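Side-chain contact in 4-amino-4-deoxy-L-arabinose transferase or related glycosyltransferases of PMT family (Cupriavidus metallidurans, PDB 5EZM), which probably transfers 4-amino-4-deoxy-L-arabinose from a lipid carrier to lipid A, as a zinc-binding membrane glycosyltransferase of the GT-C fold: residues P298-G301 / I302-K305. Numbering follows the deposited sequence.
Sequences PWAG and IFPK. With MPG ([(Z)-octadec-9-enyl] (2R)-2,3-bis(oxidanyl)propanoate), chain O; MPG ([(Z)-octadec-9-enyl] (2R)-2,3-bis(oxidanyl)propanoate), chain E.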
ATOM      1  N   PRO A 298       1.615 -12.862  13.676  1.00 61.55           N
ATOM      2  CA  PRO A 298       0.954 -13.225  14.942  1.00 62.05           C
ATOM      3  C   PRO A 298      -0.003 -14.406  14.833  1.00 62.29           C
ATOM      4  O   PRO A 298      -0.442 -14.915  15.873  1.00 62.28           O
ATOM      5  CB  PRO A 298       0.211 -11.938  15.338  1.00 61.72           C
ATOM      6  CG  PRO A 298       0.138 -11.125  14.098  1.00 59.98           C
ATOM      7  CD  PRO A 298       1.384 -11.445  13.346  1.00 60.90           C
ATOM      8  N   TRP A 299      -0.330 -14.864  13.624  1.00 61.73           N
ATOM      9  CA  TRP A 299      -1.191 -16.025  13.441  1.00 62.37           C
ATOM     10  C   TRP A 299      -0.468 -17.185  12.768  1.00 61.77           C
ATOM     11  O   TRP A 299      -1.112 -18.182  12.415  1.00 63.79           O
ATOM     12  CB  TRP A 299      -2.437 -15.642  12.635  1.00 64.57           C
ATOM     13  CG  TRP A 299      -3.052 -14.334  13.059  1.00 67.00           C
ATOM     14  CD1 TRP A 299      -3.141 -13.191  12.316  1.00 65.22           C
ATOM     15  CD2 TRP A 299      -3.651 -14.034  14.327  1.00 68.88           C
ATOM     16  NE1 TRP A 299      -3.763 -12.203  13.038  1.00 64.35           N
ATOM     17  CE2 TRP A 299      -4.086 -12.693  14.276  1.00 67.26           C
ATOM     18  CE3 TRP A 299      -3.866 -14.769  15.497  1.00 71.09           C
ATOM     19  CZ2 TRP A 299      -4.719 -12.072  15.354  1.00 68.24           C
ATOM     20  CZ3 TRP A 299      -4.495 -14.151  16.564  1.00 72.05           C
ATOM     21  CH2 TRP A 299      -4.916 -12.816  16.484  1.00 70.84           C
ATOM     22  N   ALA A 300       0.853 -17.087  12.589  1.00 59.50           N
ATOM     23  CA  ALA A 300       1.590 -18.149  11.910  1.00 61.46           C
ATOM     24  C   ALA A 300       1.392 -19.494  12.599  1.00 62.85           C
ATOM     25  O   ALA A 300       1.265 -20.530  11.933  1.00 63.17           O
ATOM     26  CB  ALA A 300       3.075 -17.795  11.837  1.00 61.41           C
ATOM     27  N   GLY A 301       1.328 -19.491  13.933  1.00 63.82           N
ATOM     28  CA  GLY A 301       1.133 -20.717  14.686  1.00 64.22           C
ATOM     29  C   GLY A 301      -0.155 -21.449  14.368  1.00 66.08           C
ATOM     30  O   GLY A 301      -0.244 -22.656  14.618  1.00 66.84           O
ATOM     31  N   ILE A 302      -1.157 -20.759  13.823  1.00 66.62           N
ATOM     32  CA  ILE A 302      -2.410 -21.406  13.453  1.00 70.57           C
ATOM     33  C   ILE A 302      -2.543 -21.564  11.944  1.00 72.51           C
ATOM     34  O   ILE A 302      -3.637 -21.870  11.453  1.00 72.09           O
ATOM     35  CB  ILE A 302      -3.635 -20.672  14.029  1.00 70.21           C
ATOM     36  CG1 ILE A 302      -3.814 -19.299  13.376  1.00 67.92           C
ATOM     37  CG2 ILE A 302      -3.540 -20.560  15.545  1.00 69.45           C
ATOM     38  CD1 ILE A 302      -5.150 -18.657  13.668  1.00 66.48           C
ATOM     39  N   PHE A 303      -1.460 -21.369  11.190  1.00 72.66           N
ATOM     40  CA  PHE A 303      -1.525 -21.603   9.750  1.00 74.70           C
ATOM     41  C   PHE A 303      -2.037 -22.996   9.387  1.00 77.35           C
ATOM     42  O   PHE A 303      -2.848 -23.095   8.450  1.00 77.24           O
ATOM     43  CB  PHE A 303      -0.156 -21.337   9.105  1.00 76.14           C
ATOM     44  CG  PHE A 303      -0.096 -20.049   8.331  1.00 78.33           C
ATOM     45  CD1 PHE A 303      -1.007 -19.794   7.315  1.00 79.56           C
ATOM     46  CD2 PHE A 303       0.870 -19.095   8.611  1.00 78.85           C
ATOM     47  CE1 PHE A 303      -0.960 -18.610   6.599  1.00 78.98           C
ATOM     48  CE2 PHE A 303       0.922 -17.907   7.898  1.00 78.55           C
ATOM     49  CZ  PHE A 303       0.006 -17.666   6.891  1.00 78.53           C
ATOM     50  N   PRO A 304      -1.635 -24.087  10.056  1.00 78.29           N
ATOM     51  CA  PRO A 304      -2.312 -25.367   9.788  1.00 79.56           C
ATOM     52  C   PRO A 304      -3.804 -25.315  10.058  1.00 80.29           C
ATOM     53  O   PRO A 304      -4.596 -25.804   9.242  1.00 81.67           O
ATOM     54  CB  PRO A 304      -1.593 -26.342  10.731  1.00 79.76           C
ATOM     55  CG  PRO A 304      -0.251 -25.743  10.928  1.00 76.62           C
ATOM     56  CD  PRO A 304      -0.476 -24.267  10.951  1.00 75.79           C
ATOM     57  N   LYS A 305      -4.213 -24.716  11.179  1.00 80.05           N
ATOM     58  CA  LYS A 305      -5.626 -24.618  11.519  1.00 79.63           C
ATOM     59  C   LYS A 305      -6.407 -23.744  10.548  1.00 84.07           C
ATOM     60  O   LYS A 305      -7.642 -23.743  10.600  1.00 83.56           O
ATOM     61  CB  LYS A 305      -5.777 -24.100  12.951  1.00 75.46           C
ATOM     62  CG  LYS A 305      -5.507 -25.169  13.997  1.00 77.63           C
ATOM     63  CD  LYS A 305      -5.177 -24.586  15.361  1.00 79.36           C
ATOM     64  CE  LYS A 305      -4.914 -25.705  16.370  1.00 84.28           C
ATOM     65  NZ  LYS A 305      -4.375 -25.195  17.665  1.00 85.83           N
TER
HETATM   66  C2  MPG O 614       3.769 -22.230   9.525  1.00 86.01           C
HETATM   67  C3  MPG O 614       4.201 -22.911  10.819  1.00 85.77           C
HETATM   68  C4  MPG O 614       3.015 -23.281  11.697  1.00 85.16           C
HETATM   69  C5  MPG O 614       3.414 -24.063  12.959  1.00 84.18           C
HETATM   70  C6  MPG O 614       2.208 -24.739  13.631  1.00 83.92           C
HETATM   71  C7  MPG O 614       2.635 -25.791  14.673  1.00 84.96           C
HETATM   72  C8  MPG O 614       1.503 -26.791  15.011  1.00 84.98           C
HETATM   73  C1  MPG O 614       4.937 -21.960   8.574  1.00 85.34           C
HETATM   74  C2  MPG E 604      -0.537 -19.351   2.185  1.00 85.03           C
HETATM   75  C3  MPG E 604       0.749 -20.107   2.497  1.00 85.25           C
HETATM   76  C4  MPG E 604       1.044 -20.146   3.989  1.00 85.68           C
HETATM   77  C5  MPG E 604       2.440 -20.704   4.311  1.00 85.23           C
HETATM   78  C6  MPG E 604       2.618 -20.983   5.814  1.00 84.98           C
HETATM   79  C1  MPG E 604      -0.834 -19.294   0.684  1.00 84.97           C
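Ile-302 N donates to Trp-299 O and Phe-303 N to Ala-300 O, each at 2.9 Å, the i+3 to i pattern of a 3-10 turn leading into helix 303-310. Ile-302 sets CG1 between its own backbone N and carbonyl carbon (chi1 68°), which brings that methylene alongside Trp-299 CB at 4.0 Å. The indole beyond packs against helices 135-147, 435-456, 352-365 and 369-389, its NE1 hydrogen-bonded to Ala-144 O; a broad, mostly apolar side chain with one donor suits this interior. Phe-303 turns the other way, its CD2 beside Ala-300 CB at 4.1 Å, where a small methyl fits against the ring. Over one face of the phenyl lies a chain of the lipid MPG, C4 being 3.6 Å from CE1. Pro-304, lacking an N-H to donate, fits the first turn of a helix, and its CD meets C4 of a second MPG at 3.7 Å. With an alanine in place of Phe-303, the first lipid chain would probably lose its flat aromatic support and Ala-300 CB this neighbour. Two backbone bonds thus pair part of the turn's polar groups with each other, while Pro-298 O and, weakly, Gly-301 O find partners in Tyr-442 and Gln-375 of other helices; apolar side chains face neighbouring helices and lipid, consistent with a junction in a predicted transmembrane segment away from the zinc site.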